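Local structure of VAO-type flavoprotein oxidase VAO615 (Myceliophthora thermophila, 6F72) at residues Val314-Tyr319 and Leu435-Ser440; Glu321-Phe326 and Asn347-Tyr352; Thr131-Val136 and Glu255-Asp260. The protein is probably a flavin-dependent oxidoreductase that carries bicovalently bound FAD and, once reduced, reacts rapidly with molecular oxygen, although its substrate remains unidentified. All blocks are in the same frame, centred on the assembly; numbering follows the deposited sequence.

Contact 1. Residues Val314-Tyr319 and Leu435-Ser440; sequences VGNEVY and LFRNIS. With NAG (2-acetamido-2-deoxy-beta-D-glucopyranose), chain G.
Glu317 and Arg437 join two helices at the protein surface by a salt bridge. They stand on helices 316-335 and 426-439, which pack with the seven-stranded antiparallel sheet; Glu317 belongs to the first turn of one, Arg437 to the last turns of the other. The side chains cross at about a right angle. OE2 of Glu317 lies 2.5 Å from NH2 of Arg437, a very short separation whose exact value is doubtful, and the N-H points well off the oxygen (122°). Carboxylate and guanidinium planes are 32° apart, and Glu317 OE1 stays 3.9 Å from Arg437 NH1, so a single oxygen carries the bridge. Arg437 reaches across by a bend at chi3 (96°), and its side chain also touches Trp320. A leucine in its place would probably leave the Glu317 carboxylate without this cationic mate.

In the C-terminal part of helix 426-439, Phe436 O accepts both Ser440 N and Ser440 OG, which come from opposite faces of its carbonyl plane; the hydroxyl bond, Ser440 OG to Phe436 O, is 2.7 Å.

The glycan is covalently attached: Asn438 ND2 is bonded to C1 of the sugar, whose acetamido methyl C8 also lies 3.5 Å from Leu435 N.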
ATOM      1  N   VAL A 314      16.683 -28.338  16.134  1.00 44.67           N
ATOM      2  CA  VAL A 314      16.015 -29.403  15.362  1.00 44.04           C
ATOM      3  C   VAL A 314      16.550 -29.602  13.939  1.00 43.75           C
ATOM      4  O   VAL A 314      16.242 -30.612  13.288  1.00 43.80           O
ATOM      5  CB  VAL A 314      14.473 -29.204  15.312  1.00 43.14           C
ATOM      6  CG1 VAL A 314      13.846 -29.477  16.668  1.00 43.32           C
ATOM      7  CG2 VAL A 314      14.093 -27.818  14.793  1.00 41.94           C
ATOM      8  N   GLY A 315      17.346 -28.640  13.470  1.00 43.37           N
ATOM      9  CA  GLY A 315      17.830 -28.618  12.091  1.00 43.10           C
ATOM     10  C   GLY A 315      16.802 -28.004  11.160  1.00 41.73           C
ATOM     11  O   GLY A 315      15.623 -27.897  11.501  1.00 41.07           O
ATOM     12  N   ASN A 316      17.253 -27.628   9.967  1.00 41.53           N
ATOM     13  CA  ASN A 316      16.449 -26.855   9.021  1.00 40.52           C
ATOM     14  C   ASN A 316      15.241 -27.602   8.458  1.00 40.22           C
ATOM     15  O   ASN A 316      14.212 -26.985   8.148  1.00 39.26           O
ATOM     16  CB  ASN A 316      17.322 -26.334   7.877  1.00 40.54           C
ATOM     17  CG  ASN A 316      16.705 -25.148   7.169  1.00 39.56           C
ATOM     18  OD1 ASN A 316      16.350 -25.231   5.995  1.00 39.28           O
ATOM     19  ND2 ASN A 316      16.578 -24.034   7.882  1.00 38.92           N
ATOM     20  N   GLU A 317      15.368 -28.920   8.330  1.00 41.05           N
ATOM     21  CA  GLU A 317      14.296 -29.745   7.785  1.00 41.01           C
ATOM     22  C   GLU A 317      13.049 -29.809   8.673  1.00 40.11           C
ATOM     23  O   GLU A 317      11.924 -29.754   8.158  1.00 39.41           O
ATOM     24  CB  GLU A 317      14.804 -31.147   7.445  1.00 42.61           C
ATOM     25  CG  GLU A 317      15.262 -31.293   5.997  1.00 43.65           C
ATOM     26  CD  GLU A 317      14.112 -31.237   4.985  1.00 43.49           C
ATOM     27  OE1 GLU A 317      12.978 -31.661   5.305  1.00 43.50           O
ATOM     28  OE2 GLU A 317      14.348 -30.777   3.845  1.00 43.67           O
ATOM     29  N   VAL A 318      13.260 -29.929   9.988  1.00 39.94           N
ATOM     30  CA  VAL A 318      12.166 -29.939  10.978  1.00 39.16           C
ATOM     31  C   VAL A 318      11.551 -28.540  11.079  1.00 37.92           C
ATOM     32  O   VAL A 318      10.325 -28.412  11.206  1.00 37.39           O
ATOM     33  CB  VAL A 318      12.618 -30.475  12.367  1.00 39.82           C
ATOM     34  CG1 VAL A 318      11.527 -30.307  13.424  1.00 39.50           C
ATOM     35  CG2 VAL A 318      13.026 -31.947  12.284  1.00 40.79           C
ATOM     36  N   TYR A 319      12.404 -27.509  11.001  1.00 37.47           N
ATOM     37  CA  TYR A 319      11.966 -26.106  10.944  1.00 36.35           C
ATOM     38  C   TYR A 319      10.912 -25.870   9.862  1.00 35.50           C
ATOM     39  O   TYR A 319       9.870 -25.289  10.151  1.00 34.82           O
ATOM     40  CB  TYR A 319      13.153 -25.137  10.758  1.00 36.45           C
ATOM     41  CG  TYR A 319      12.743 -23.719  10.372  1.00 35.62           C
ATOM     42  CD1 TYR A 319      12.197 -22.842  11.322  1.00 35.11           C
ATOM     43  CD2 TYR A 319      12.878 -23.263   9.053  1.00 35.42           C
ATOM     44  CE1 TYR A 319      11.804 -21.551  10.969  1.00 34.34           C
ATOM     45  CE2 TYR A 319      12.485 -21.975   8.693  1.00 34.70           C
ATOM     46  CZ  TYR A 319      11.954 -21.123   9.652  1.00 34.12           C
ATOM     47  OH  TYR A 319      11.569 -19.852   9.294  1.00 33.47           O
ATOM     48  N   LEU A 435       8.109 -23.284  -1.893  1.00 32.29           N
ATOM     49  CA  LEU A 435       8.252 -21.901  -2.399  1.00 31.82           C
ATOM     50  C   LEU A 435       8.991 -21.000  -1.406  1.00 31.87           C
ATOM     51  O   LEU A 435       9.928 -20.282  -1.783  1.00 31.95           O
ATOM     52  CB  LEU A 435       6.898 -21.286  -2.771  1.00 31.09           C
ATOM     53  CG  LEU A 435       6.849 -19.784  -3.132  1.00 30.33           C
ATOM     54  CD1 LEU A 435       7.644 -19.486  -4.400  1.00 30.19           C
ATOM     55  CD2 LEU A 435       5.406 -19.292  -3.236  1.00 29.61           C
ATOM     56  N   PHE A 436       8.561 -21.058  -0.147  1.00 32.25           N
ATOM     57  CA  PHE A 436       9.130 -20.278   0.951  1.00 32.48           C
ATOM     58  C   PHE A 436      10.601 -20.613   1.212  1.00 33.63           C
ATOM     59  O   PHE A 436      11.380 -19.724   1.567  1.00 33.20           O
ATOM     60  CB  PHE A 436       8.303 -20.483   2.224  1.00 32.34           C
ATOM     61  CG  PHE A 436       7.004 -19.707   2.257  1.00 31.62           C
ATOM     62  CD1 PHE A 436       6.392 -19.240   1.076  1.00 31.01           C
ATOM     63  CD2 PHE A 436       6.374 -19.454   3.480  1.00 31.53           C
ATOM     64  CE1 PHE A 436       5.194 -18.532   1.122  1.00 30.59           C
ATOM     65  CE2 PHE A 436       5.178 -18.739   3.529  1.00 31.03           C
ATOM     66  CZ  PHE A 436       4.582 -18.292   2.347  1.00 30.47           C
ATOM     67  N   ARG A 437      10.960 -21.891   1.038  1.00 35.09           N
ATOM     68  CA  ARG A 437      12.351 -22.350   1.125  1.00 36.57           C
ATOM     69  C   ARG A 437      13.195 -21.720   0.031  1.00 37.04           C
ATOM     70  O   ARG A 437      14.274 -21.202   0.318  1.00 37.19           O
ATOM     71  CB  ARG A 437      12.462 -23.871   1.000  1.00 37.50           C
ATOM     72  CG  ARG A 437      11.789 -24.682   2.080  1.00 38.05           C
ATOM     73  CD  ARG A 437      11.917 -26.155   1.718  1.00 39.29           C
ATOM     74  NE  ARG A 437      13.055 -26.776   2.386  1.00 40.10           N
ATOM     75  CZ  ARG A 437      12.970 -27.823   3.212  1.00 41.19           C
ATOM     76  NH1 ARG A 437      11.801 -28.407   3.477  1.00 41.53           N
ATOM     77  NH2 ARG A 437      14.068 -28.303   3.771  1.00 42.10           N
ATOM     78  N   ASN A 438      12.702 -21.778  -1.210  1.00 37.91           N
ATOM     79  CA  ASN A 438      13.360 -21.163  -2.372  1.00 38.85           C
ATOM     80  C   ASN A 438      13.623 -19.648  -2.226  1.00 37.19           C
ATOM     81  O   ASN A 438      14.728 -19.171  -2.529  1.00 36.92           O
ATOM     82  CB  ASN A 438      12.568 -21.456  -3.654  1.00 41.59           C
ATOM     83  CG  ASN A 438      12.684 -22.909  -4.112  1.00 45.61           C
ATOM     84  OD1 ASN A 438      13.189 -23.774  -3.388  1.00 45.67           O
ATOM     85  ND2 ASN A 438      12.208 -23.176  -5.334  1.00 49.79           N
ATOM     86  N   ILE A 439      12.615 -18.911  -1.752  1.00 35.46           N
ATOM     87  CA  ILE A 439      12.730 -17.465  -1.507  1.00 34.04           C
ATOM     88  C   ILE A 439      13.750 -17.187  -0.400  1.00 33.94           C
ATOM     89  O   ILE A 439      14.539 -16.235  -0.501  1.00 33.74           O
ATOM     90  CB  ILE A 439      11.364 -16.791  -1.176  1.00 33.06           C
ATOM     91  CG1 ILE A 439      10.373 -16.963  -2.341  1.00 32.57           C
ATOM     92  CG2 ILE A 439      11.567 -15.308  -0.853  1.00 32.38           C
ATOM     93  CD1 ILE A 439       8.904 -16.718  -2.003  1.00 32.05           C
ATOM     94  N   SER A 440      13.738 -18.027   0.637  1.00 33.98           N
ATOM     95  CA  SER A 440      14.708 -17.942   1.737  1.00 34.29           C
ATOM     96  C   SER A 440      16.188 -18.100   1.315  1.00 34.70           C
ATOM     97  O   SER A 440      17.085 -17.810   2.106  1.00 35.17           O
ATOM     98  CB  SER A 440      14.365 -18.964   2.821  1.00 34.75           C
ATOM     99  OG  SER A 440      13.102 -18.692   3.392  1.00 33.96           O
TER
HETATM  100  C1  NAG G 610      12.210 -24.468  -5.978  1.00 36.63           C
HETATM  101  C2  NAG G 610      10.993 -24.489  -6.927  1.00 41.26           C
HETATM  102  C3  NAG G 610      11.128 -25.460  -8.121  1.00 42.52           C
HETATM  103  C4  NAG G 610      12.549 -25.524  -8.699  1.00 44.22           C
HETATM  104  C5  NAG G 610      13.536 -25.797  -7.555  1.00 44.19           C
HETATM  105  C6  NAG G 610      14.982 -25.973  -8.014  1.00 46.41           C
HETATM  106  C7  NAG G 610       8.736 -24.040  -5.972  1.00 42.38           C
HETATM  107  C8  NAG G 610       7.665 -24.614  -5.091  1.00 40.21           C
HETATM  108  N2  NAG G 610       9.818 -24.820  -6.128  1.00 41.39           N
HETATM  109  O3  NAG G 610      10.231 -25.089  -9.172  1.00 42.99           O
HETATM  110  O4  NAG G 610      12.641 -26.498  -9.754  1.00 45.12           O
HETATM  111  O5  NAG G 610      13.467 -24.688  -6.640  1.00 41.42           O
HETATM  112  O6  NAG G 610      15.518 -24.708  -8.429  1.00 49.07           O
HETATM  113  O7  NAG G 610       8.598 -22.943  -6.499  1.00 42.91           O

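Contact 2. Residues Glu321-Phe326 and Asn347-Tyr352; sequences EAVAAF and NSLTAY
Leu349 reaches from its strand toward Val323 and Phe326 on a helix, and its two methyls divide the work between them. At the root, CB stands 4.6 Å from CG2 of Val323, too far for close packing. The first torsion places CG anti to the backbone N (chi1 -173°), and the chain forks there with chi2 at 140°, away from the usual staggered positions. One branch, CD1, turns to the valine: it lies 4.0 Å from Val323 CG2 and 4.2 Å from Val323 CG1, sitting against both methyls instead of a single one. The other branch, CD2, comes over one face of the Phe326 ring, 4.3 Å above its plane and displaced toward the rim.

This is helix-on-sheet packing: helix 316-335 packs on one face of the seven-stranded antiparallel sheet, and strand 348-356 is one of its inner strands. The segments 321-326 and 348-352 run in nearly the same direction, their axes 27° apart and 10.1 Å away at the closest. Two residues along the strand from Leu349, Ala351 presents its methyl to the same ring, with CB 4.3 Å from Phe326 CZ. On neighbouring strands, Tyr342 meets Phe326 edge-to-face, and Phe309 touches both Val323 and Leu349.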
ATOM      1  N   GLU A 321       9.027 -28.061   8.232  1.00 35.27           N
ATOM      2  CA  GLU A 321       7.837 -28.839   8.538  1.00 35.28           C
ATOM      3  C   GLU A 321       6.990 -28.142   9.605  1.00 34.59           C
ATOM      4  O   GLU A 321       5.754 -28.222   9.566  1.00 34.34           O
ATOM      5  CB  GLU A 321       8.213 -30.255   8.974  1.00 36.34           C
ATOM      6  CG  GLU A 321       8.825 -31.072   7.843  1.00 37.20           C
ATOM      7  CD  GLU A 321       9.272 -32.459   8.258  1.00 38.39           C
ATOM      8  OE1 GLU A 321       9.316 -32.768   9.471  1.00 38.71           O
ATOM      9  OE2 GLU A 321       9.584 -33.248   7.346  1.00 39.21           O
ATOM     10  N   ALA A 322       7.664 -27.454  10.533  1.00 34.19           N
ATOM     11  CA  ALA A 322       7.011 -26.735  11.623  1.00 33.61           C
ATOM     12  C   ALA A 322       6.288 -25.466  11.138  1.00 32.69           C
ATOM     13  O   ALA A 322       5.262 -25.078  11.705  1.00 32.39           O
ATOM     14  CB  ALA A 322       8.013 -26.410  12.721  1.00 33.75           C
ATOM     15  N   VAL A 323       6.834 -24.853  10.085  1.00 32.30           N
ATOM     16  CA  VAL A 323       6.252 -23.688   9.395  1.00 31.45           C
ATOM     17  C   VAL A 323       5.025 -24.134   8.587  1.00 31.26           C
ATOM     18  O   VAL A 323       3.954 -23.513   8.668  1.00 30.89           O
ATOM     19  CB  VAL A 323       7.315 -22.987   8.491  1.00 31.39           C
ATOM     20  CG1 VAL A 323       6.691 -21.973   7.540  1.00 30.63           C
ATOM     21  CG2 VAL A 323       8.411 -22.341   9.335  1.00 31.50           C
ATOM     22  N   ALA A 324       5.196 -25.202   7.807  1.00 31.72           N
ATOM     23  CA  ALA A 324       4.081 -25.921   7.161  1.00 31.73           C
ATOM     24  C   ALA A 324       2.915 -26.195   8.128  1.00 31.62           C
ATOM     25  O   ALA A 324       1.755 -25.943   7.786  1.00 31.35           O
ATOM     26  CB  ALA A 324       4.581 -27.219   6.535  1.00 32.38           C
ATOM     27  N   ALA A 325       3.243 -26.682   9.330  1.00 31.86           N
ATOM     28  CA  ALA A 325       2.258 -27.029  10.365  1.00 31.95           C
ATOM     29  C   ALA A 325       1.630 -25.799  11.023  1.00 31.27           C
ATOM     30  O   ALA A 325       0.433 -25.793  11.287  1.00 31.23           O
ATOM     31  CB  ALA A 325       2.889 -27.921  11.416  1.00 32.54           C
ATOM     32  N   PHE A 326       2.449 -24.784  11.305  1.00 30.94           N
ATOM     33  CA  PHE A 326       1.979 -23.468  11.769  1.00 30.32           C
ATOM     34  C   PHE A 326       0.910 -22.923  10.827  1.00 29.86           C
ATOM     35  O   PHE A 326      -0.146 -22.455  11.280  1.00 29.64           O
ATOM     36  CB  PHE A 326       3.175 -22.508  11.860  1.00 30.15           C
ATOM     37  CG  PHE A 326       2.817 -21.064  12.119  1.00 29.54           C
ATOM     38  CD1 PHE A 326       2.559 -20.612  13.415  1.00 29.59           C
ATOM     39  CD2 PHE A 326       2.796 -20.138  11.068  1.00 29.08           C
ATOM     40  CE1 PHE A 326       2.256 -19.273  13.653  1.00 29.21           C
ATOM     41  CE2 PHE A 326       2.493 -18.799  11.298  1.00 28.61           C
ATOM     42  CZ  PHE A 326       2.227 -18.367  12.594  1.00 28.70           C
ATOM     43  N   ASN A 347      15.968 -19.644   8.673  1.00 34.81           N
ATOM     44  CA  ASN A 347      16.290 -20.413   9.882  1.00 35.35           C
ATOM     45  C   ASN A 347      15.359 -20.120  11.060  1.00 34.74           C
ATOM     46  O   ASN A 347      15.346 -20.877  12.030  1.00 35.13           O
ATOM     47  CB  ASN A 347      17.749 -20.172  10.318  1.00 36.44           C
ATOM     48  CG  ASN A 347      18.738 -20.302   9.175  1.00 37.27           C
ATOM     49  OD1 ASN A 347      19.158 -19.297   8.596  1.00 37.46           O
ATOM     50  ND2 ASN A 347      19.105 -21.538   8.833  1.00 37.86           N
ATOM     51  N   SER A 348      14.600 -19.027  10.988  1.00 33.98           N
ATOM     52  CA  SER A 348      13.666 -18.663  12.065  1.00 33.49           C
ATOM     53  C   SER A 348      12.395 -17.990  11.565  1.00 32.49           C
ATOM     54  O   SER A 348      12.394 -17.386  10.488  1.00 32.19           O
ATOM     55  CB  SER A 348      14.342 -17.812  13.147  1.00 33.96           C
ATOM     56  OG  SER A 348      14.679 -16.536  12.663  1.00 33.99           O
ATOM     57  N   LEU A 349      11.323 -18.144  12.347  1.00 32.03           N
ATOM     58  CA  LEU A 349      10.031 -17.479  12.123  1.00 31.21           C
ATOM     59  C   LEU A 349       9.649 -16.680  13.367  1.00 31.07           C
ATOM     60  O   LEU A 349       9.660 -17.201  14.490  1.00 31.42           O
ATOM     61  CB  LEU A 349       8.919 -18.496  11.772  1.00 30.94           C
ATOM     62  CG  LEU A 349       7.539 -17.946  11.339  1.00 30.26           C
ATOM     63  CD1 LEU A 349       6.954 -18.757  10.192  1.00 30.16           C
ATOM     64  CD2 LEU A 349       6.539 -17.839  12.488  1.00 29.97           C
ATOM     65  N   THR A 350       9.300 -15.416  13.155  1.00 30.52           N
ATOM     66  CA  THR A 350       8.904 -14.534  14.245  1.00 30.39           C
ATOM     67  C   THR A 350       7.534 -13.990  13.929  1.00 29.61           C
ATOM     68  O   THR A 350       7.349 -13.333  12.903  1.00 29.28           O
ATOM     69  CB  THR A 350       9.908 -13.373  14.429  1.00 30.64           C
ATOM     70  OG1 THR A 350      11.219 -13.913  14.622  1.00 31.51           O
ATOM     71  CG2 THR A 350       9.531 -12.519  15.644  1.00 30.70           C
ATOM     72  N   ALA A 351       6.583 -14.260  14.816  1.00 29.53           N
ATOM     73  CA  ALA A 351       5.197 -13.872  14.613  1.00 28.75           C
ATOM     74  C   ALA A 351       4.710 -12.982  15.718  1.00 28.80           C
ATOM     75  O   ALA A 351       5.082 -13.160  16.879  1.00 29.14           O
ATOM     76  CB  ALA A 351       4.315 -15.102  14.513  1.00 28.75           C
ATOM     77  N   TYR A 352       3.870 -12.025  15.332  1.00 28.42           N
ATOM     78  CA  TYR A 352       3.120 -11.195  16.266  1.00 28.68           C
ATOM     79  C   TYR A 352       1.641 -11.493  16.130  1.00 28.21           C
ATOM     80  O   TYR A 352       1.077 -11.397  15.034  1.00 27.52           O
ATOM     81  CB  TYR A 352       3.359  -9.713  15.999  1.00 28.99           C
ATOM     82  CG  TYR A 352       4.807  -9.264  16.002  1.00 29.66           C
ATOM     83  CD1 TYR A 352       5.708  -9.699  16.992  1.00 30.50           C
ATOM     84  CD2 TYR A 352       5.268  -8.354  15.038  1.00 29.89           C
ATOM     85  CE1 TYR A 352       7.034  -9.263  16.997  1.00 31.16           C
ATOM     86  CE2 TYR A 352       6.588  -7.898  15.043  1.00 30.44           C
ATOM     87  CZ  TYR A 352       7.461  -8.359  16.022  1.00 31.20           C
ATOM     88  OH  TYR A 352       8.766  -7.908  16.030  1.00 32.16           O
TER

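Contact 3. Residues Thr131-Val136 and Glu255-Asp260; sequences TGAADV and EVVTAD
Asp135 OD2 is gripped by both the amide and the hydroxyl of Thr131 at the start of the helix whose Ala133 and Val136 pack on Val257. The contact belongs to the PCMH-type FAD-binding domain, where helix 133-146 lies against the sheet containing strand 251-257. The amide bond, Thr131 N to Asp135 OD2, measures 2.8 Å with an angle of 147°; the amide approaches the anti side of the carboxylate, 19° out of its plane. The hydroxyl bond appears very short, and its exact length is doubtful. The amide bond ties Thr131, just before the Gly132 N-cap, to the first turn of the helix.

Just past Val257, Thr258 OG1 is hydrogen-bonded to Asp260 OD1, met nearly along its C-O axis, and also to Arg262 O. Asp260 OD2 makes a salt bridge to Arg262.

Between helix and strand the packing is apolar. Leu290 and Val288 of strand 288-298 continue this surface. The Val136 and Val257 side chains lie alongside one another, pointing opposite ways, and Val136 CG1, anti to its backbone nitrogen (chi1 180°), comes within 3.9 Å of Val257 CB. The other methyl of the same strand residue, Val257 CG2, rests 4.0 Å from Ala133 CB.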
ATOM      1  N   THR A 131      -6.255  21.900  -1.408  1.00 27.58           N
ATOM      2  CA  THR A 131      -6.919  22.316  -0.181  1.00 27.56           C
ATOM      3  C   THR A 131      -8.405  21.935  -0.182  1.00 27.26           C
ATOM      4  O   THR A 131      -9.050  22.030   0.857  1.00 27.52           O
ATOM      5  CB  THR A 131      -6.789  23.827   0.064  1.00 28.33           C
ATOM      6  OG1 THR A 131      -7.388  24.534  -1.028  1.00 28.58           O
ATOM      7  CG2 THR A 131      -5.341  24.237   0.201  1.00 28.51           C
ATOM      8  N   GLY A 132      -8.924  21.498  -1.334  1.00 26.67           N
ATOM      9  CA  GLY A 132     -10.337  21.123  -1.499  1.00 26.33           C
ATOM     10  C   GLY A 132     -10.657  20.853  -2.962  1.00 25.99           C
ATOM     11  O   GLY A 132      -9.757  20.826  -3.811  1.00 25.79           O
ATOM     12  N   ALA A 133     -11.946  20.689  -3.255  1.00 25.91           N
ATOM     13  CA  ALA A 133     -12.444  20.298  -4.587  1.00 25.67           C
ATOM     14  C   ALA A 133     -12.086  21.287  -5.697  1.00 26.06           C
ATOM     15  O   ALA A 133     -11.831  20.891  -6.835  1.00 25.95           O
ATOM     16  CB  ALA A 133     -13.958  20.086  -4.546  1.00 25.79           C
ATOM     17  N   ALA A 134     -12.068  22.568  -5.354  1.00 26.60           N
ATOM     18  CA  ALA A 134     -11.830  23.635  -6.320  1.00 27.17           C
ATOM     19  C   ALA A 134     -10.426  23.557  -6.932  1.00 26.92           C
ATOM     20  O   ALA A 134     -10.273  23.657  -8.155  1.00 27.09           O
ATOM     21  CB  ALA A 134     -12.088  24.991  -5.674  1.00 28.00           C
ATOM     22  N   ASP A 135      -9.427  23.327  -6.077  1.00 26.50           N
ATOM     23  CA  ASP A 135      -8.034  23.127  -6.494  1.00 26.25           C
ATOM     24  C   ASP A 135      -7.874  22.007  -7.528  1.00 25.65           C
ATOM     25  O   ASP A 135      -7.138  22.169  -8.512  1.00 25.82           O
ATOM     26  CB  ASP A 135      -7.146  22.867  -5.269  1.00 25.99           C
ATOM     27  CG  ASP A 135      -6.981  24.103  -4.398  1.00 26.77           C
ATOM     28  OD1 ASP A 135      -7.369  25.200  -4.848  1.00 27.47           O
ATOM     29  OD2 ASP A 135      -6.449  23.989  -3.273  1.00 26.68           O
ATOM     30  N   VAL A 136      -8.590  20.901  -7.301  1.00 24.92           N
ATOM     31  CA  VAL A 136      -8.600  19.731  -8.196  1.00 24.29           C
ATOM     32  C   VAL A 136      -9.285  20.086  -9.517  1.00 24.65           C
ATOM     33  O   VAL A 136      -8.726  19.853 -10.581  1.00 24.63           O
ATOM     34  CB  VAL A 136      -9.268  18.504  -7.530  1.00 23.67           C
ATOM     35  CG1 VAL A 136      -9.276  17.299  -8.464  1.00 23.24           C
ATOM     36  CG2 VAL A 136      -8.576  18.154  -6.223  1.00 23.35           C
ATOM     37  N   GLU A 255     -16.048  10.521  -1.288  1.00 20.68           N
ATOM     38  CA  GLU A 255     -16.237  11.850  -1.836  1.00 21.12           C
ATOM     39  C   GLU A 255     -15.114  12.087  -2.841  1.00 20.96           C
ATOM     40  O   GLU A 255     -13.948  11.876  -2.532  1.00 20.64           O
ATOM     41  CB  GLU A 255     -16.220  12.884  -0.716  1.00 21.51           C
ATOM     42  CG  GLU A 255     -16.392  14.320  -1.192  1.00 22.04           C
ATOM     43  CD  GLU A 255     -15.934  15.341  -0.175  1.00 22.39           C
ATOM     44  OE1 GLU A 255     -15.504  14.954   0.935  1.00 22.17           O
ATOM     45  OE2 GLU A 255     -16.006  16.552  -0.494  1.00 22.99           O
ATOM     46  N   VAL A 256     -15.498  12.482  -4.052  1.00 21.24           N
ATOM     47  CA  VAL A 256     -14.610  12.505  -5.207  1.00 21.17           C
ATOM     48  C   VAL A 256     -14.810  13.721  -6.105  1.00 21.79           C
ATOM     49  O   VAL A 256     -15.841  14.388  -6.043  1.00 22.19           O
ATOM     50  CB  VAL A 256     -14.740  11.223  -6.105  1.00 20.86           C
ATOM     51  CG1 VAL A 256     -14.693   9.942  -5.288  1.00 20.37           C
ATOM     52  CG2 VAL A 256     -15.972  11.268  -7.007  1.00 21.20           C
ATOM     53  N   VAL A 257     -13.786  13.986  -6.921  1.00 21.91           N
ATOM     54  CA  VAL A 257     -13.893  14.792  -8.131  1.00 22.52           C
ATOM     55  C   VAL A 257     -13.561  13.878  -9.314  1.00 22.48           C
ATOM     56  O   VAL A 257     -12.511  13.220  -9.350  1.00 22.12           O
ATOM     57  CB  VAL A 257     -12.949  16.016  -8.130  1.00 22.82           C
ATOM     58  CG1 VAL A 257     -13.147  16.841  -9.394  1.00 23.37           C
ATOM     59  CG2 VAL A 257     -13.181  16.886  -6.902  1.00 23.04           C
ATOM     60  N   THR A 258     -14.461  13.857 -10.282  1.00 23.01           N
ATOM     61  CA  THR A 258     -14.290  13.070 -11.492  1.00 23.11           C
ATOM     62  C   THR A 258     -13.465  13.853 -12.498  1.00 23.63           C
ATOM     63  O   THR A 258     -13.261  15.072 -12.328  1.00 24.16           O
ATOM     64  CB  THR A 258     -15.657  12.721 -12.104  1.00 23.47           C
ATOM     65  OG1 THR A 258     -16.388  13.933 -12.327  1.00 24.19           O
ATOM     66  CG2 THR A 258     -16.434  11.870 -11.150  1.00 23.12           C
ATOM     67  N   ALA A 259     -13.008  13.159 -13.542  1.00 23.66           N
ATOM     68  CA  ALA A 259     -12.187  13.724 -14.620  1.00 24.12           C
ATOM     69  C   ALA A 259     -12.759  14.999 -15.230  1.00 24.97           C
ATOM     70  O   ALA A 259     -12.010  15.947 -15.494  1.00 25.32           O
ATOM     71  CB  ALA A 259     -11.941  12.689 -15.703  1.00 24.08           C
ATOM     72  N   ASP A 260     -14.080  15.036 -15.420  1.00 25.30           N
ATOM     73  CA  ASP A 260     -14.739  16.226 -15.957  1.00 26.19           C
ATOM     74  C   ASP A 260     -15.001  17.307 -14.892  1.00 26.39           C
ATOM     75  O   ASP A 260     -15.611  18.332 -15.185  1.00 27.16           O
ATOM     76  CB  ASP A 260     -16.028  15.839 -16.698  1.00 26.63           C
ATOM     77  CG  ASP A 260     -17.115  15.334 -15.773  1.00 26.44           C
ATOM     78  OD1 ASP A 260     -16.833  14.972 -14.609  1.00 25.90           O
ATOM     79  OD2 ASP A 260     -18.278  15.297 -16.216  1.00 26.97           O
TER

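Contacts 1 and 2 are neighbours, their centres 9 Å apart, and share helix 316-335: its first turn meets helix 426-439 in contact 1, and its next turns lie on strand 348-356 in contact 2. The surface salt bridge and the buried packing thus follow one another on the same helix. They touch where Tyr319 OH approaches Ser348 O at 2.9 Å, a weak hydrogen bond. Contact 3 belongs to the FAD-binding part of the chain, on the opposite side of the chain's centre; its centre is about 51 Å from that of contact 1 and 47 Å from that of contact 2. Of its residues, Val136 has its side chain about 8 Å from the FAD.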